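Local coordinates for hydroxylacyl-CoA dehydrogenase (Streptomyces coelicolor, PDB 5BKA), which probably acts in the biosynthesis of the benzoisochromanequinone polyketide actinorhodin, as a noncanonical member of the NTF2-like (SnoaL-like) superfamily, at residues Thr96-Val101 with Ser116-Asp121. Numbering follows the deposited sequence.
Sequences TSYCLV and SCLVHD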
loop_
_atom_site.group_PDB
_atom_site.type_symbol
_atom_site.label_atom_id
_atom_site.label_comp_id
_atom_site.label_asym_id
_atom_site.label_seq_id
_atom_site.Cartn_x
_atom_site.Cartn_y
_atom_site.Cartn_z
ATOM N N THR B 96 -0.727 -6.520 -12.981
ATOM C CA THR B 96 0.633 -6.696 -12.486
ATOM C C THR B 96 0.825 -5.805 -11.268
ATOM O O THR B 96 0.607 -4.592 -11.344
ATOM C CB THR B 96 1.670 -6.354 -13.560
ATOM O OG1 THR B 96 1.487 -7.205 -14.696
ATOM C CG2 THR B 96 3.079 -6.548 -13.014
ATOM N N SER B 97 1.233 -6.403 -10.152
ATOM C CA SER B 97 1.415 -5.680 -8.903
ATOM C C SER B 97 2.733 -6.075 -8.256
ATOM O O SER B 97 3.227 -7.190 -8.442
ATOM C CB SER B 97 0.265 -5.948 -7.920
ATOM O OG SER B 97 -0.991 -5.715 -8.527
ATOM N N TYR B 98 3.299 -5.141 -7.500
ATOM C CA TYR B 98 4.377 -5.470 -6.585
ATOM C C TYR B 98 3.799 -6.178 -5.369
ATOM O O TYR B 98 2.675 -5.899 -4.943
ATOM C CB TYR B 98 5.123 -4.212 -6.129
ATOM C CG TYR B 98 5.848 -3.444 -7.213
ATOM C CD1 TYR B 98 5.997 -3.963 -8.492
ATOM C CD2 TYR B 98 6.383 -2.190 -6.950
ATOM C CE1 TYR B 98 6.662 -3.252 -9.477
ATOM C CE2 TYR B 98 7.044 -1.475 -7.923
ATOM C CZ TYR B 98 7.184 -2.008 -9.184
ATOM O OH TYR B 98 7.846 -1.289 -10.150
ATOM N N CYS B 99 4.577 -7.091 -4.802
ATOM C CA CYS B 99 4.195 -7.716 -3.546
ATOM C C CYS B 99 5.424 -7.876 -2.666
ATOM O O CYS B 99 6.501 -8.243 -3.144
ATOM C CB CYS B 99 3.525 -9.081 -3.767
ATOM S SG CYS B 99 3.231 -10.037 -2.250
ATOM N N LEU B 100 5.249 -7.615 -1.374
ATOM C CA LEU B 100 6.309 -7.751 -0.384
ATOM C C LEU B 100 5.752 -8.554 0.780
ATOM O O LEU B 100 4.746 -8.162 1.384
ATOM C CB LEU B 100 6.819 -6.385 0.093
ATOM C CG LEU B 100 7.882 -6.392 1.201
ATOM C CD1 LEU B 100 9.165 -7.075 0.742
ATOM C CD2 LEU B 100 8.173 -4.978 1.685
ATOM N N VAL B 101 6.396 -9.671 1.086
ATOM C CA VAL B 101 5.937 -10.563 2.141
ATOM C C VAL B 101 6.582 -10.148 3.454
ATOM O O VAL B 101 7.801 -9.947 3.527
ATOM C CB VAL B 101 6.259 -12.027 1.802
ATOM C CG1 VAL B 101 5.764 -12.949 2.906
ATOM C CG2 VAL B 101 5.642 -12.406 0.464
ATOM N N SER B 116 10.468 -10.131 -2.208
ATOM C CA SER B 116 9.842 -9.095 -3.018
ATOM C C SER B 116 9.432 -9.729 -4.341
ATOM O O SER B 116 10.239 -10.411 -4.981
ATOM C CB SER B 116 10.810 -7.929 -3.239
ATOM O OG SER B 116 10.314 -6.985 -4.174
ATOM N N CYS B 117 8.180 -9.527 -4.742
ATOM C CA CYS B 117 7.606 -10.302 -5.832
ATOM C C CYS B 117 6.879 -9.414 -6.832
ATOM O O CYS B 117 6.453 -8.298 -6.525
ATOM C CB CYS B 117 6.620 -11.365 -5.315
ATOM S SG CYS B 117 7.115 -12.209 -3.801
ATOM N N LEU B 118 6.739 -9.949 -8.043
ATOM C CA LEU B 118 5.816 -9.443 -9.049
ATOM C C LEU B 118 4.646 -10.414 -9.134
ATOM O O LEU B 118 4.852 -11.629 -9.211
ATOM C CB LEU B 118 6.496 -9.312 -10.414
ATOM C CG LEU B 118 7.366 -8.081 -10.678
ATOM C CD1 LEU B 118 7.895 -8.101 -12.102
ATOM C CD2 LEU B 118 6.587 -6.807 -10.422
ATOM N N VAL B 119 3.428 -9.883 -9.111
ATOM C CA VAL B 119 2.215 -10.692 -9.154
ATOM C C VAL B 119 1.536 -10.447 -10.494
ATOM O O VAL B 119 1.013 -9.356 -10.746
ATOM C CB VAL B 119 1.273 -10.368 -7.987
ATOM C CG1 VAL B 119 0.026 -11.232 -8.060
ATOM C CG2 VAL B 119 1.987 -10.571 -6.660
ATOM N N HIS B 120 1.542 -11.464 -11.353
ATOM C CA HIS B 120 0.921 -11.394 -12.671
ATOM C C HIS B 120 -0.437 -12.081 -12.598
ATOM O O HIS B 120 -0.515 -13.305 -12.440
ATOM C CB HIS B 120 1.810 -12.045 -13.727
ATOM C CG HIS B 120 3.178 -11.444 -13.813
ATOM N ND1 HIS B 120 3.427 -10.255 -14.462
ATOM C CD2 HIS B 120 4.371 -11.867 -13.331
ATOM C CE1 HIS B 120 4.714 -9.969 -14.377
ATOM N NE2 HIS B 120 5.310 -10.932 -13.696
ATOM N N ASP B 121 -1.502 -11.296 -12.722
ATOM C CA ASP B 121 -2.853 -11.798 -12.543
ATOM C C ASP B 121 -3.648 -11.683 -13.836
ATOM O O ASP B 121 -3.430 -10.768 -14.637
ATOM C CB ASP B 121 -3.585 -11.034 -11.435
ATOM C CG ASP B 121 -3.222 -11.521 -10.046
ATOM O OD1 ASP B 121 -2.548 -12.565 -9.933
ATOM O OD2 ASP B 121 -3.619 -10.857 -9.066
HETATM O O HOH W 1 0.894 -9.677 -15.778
HETATM O O HOH W 2 -1.589 -7.841 -9.939
#
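Residues 96-101 and 116-121 pair within the two arms of an antiparallel beta hairpin, strands 93-105 and 112-124, in the curved sheet of an NTF2-like fold; strand 74-87, an outermost strand within this chain, flanks the first arm and strand 132-140 the second. Ser97 with Val119 and Cys99 with Cys117 are the hydrogen-bonded pairs, each closed by two backbone bonds. Ser97 O takes Val119 N at 2.8 Å; Cys99 N bonds Cys117 O at 2.8 Å, and Cys117 N returns the bond to Cys99 O.

The side chains of these pairs share one face, where Val119 CG2 reaches diagonally to Cys99 CB at 3.6 Å and the two cysteine CB atoms lie 4.1 Å apart, with Phe80 packing on Cys99 and Val138 on Cys117. Ser97 OG is bonded to Thr83 and to a water that donates to Val119 O.

Thr96, Tyr98, Leu100, Ser116, Leu118 and His120 occupy the opposite face, which a second subunit partly covers. Leu118 CD2 meets the edge of the Tyr98 ring at CD1, 3.5 Å away, while the Tyr98 hydroxyl bonds Asp26 of that subunit. Beside them, the Thr96 rotation (chi1 -60°) turns CG2 anti to the backbone N, 4.0 Å from His120 CE1, and leaves OG1 sharing a water with His120 ND1, the water lying in the imidazole plane 2.9 Å from ND1.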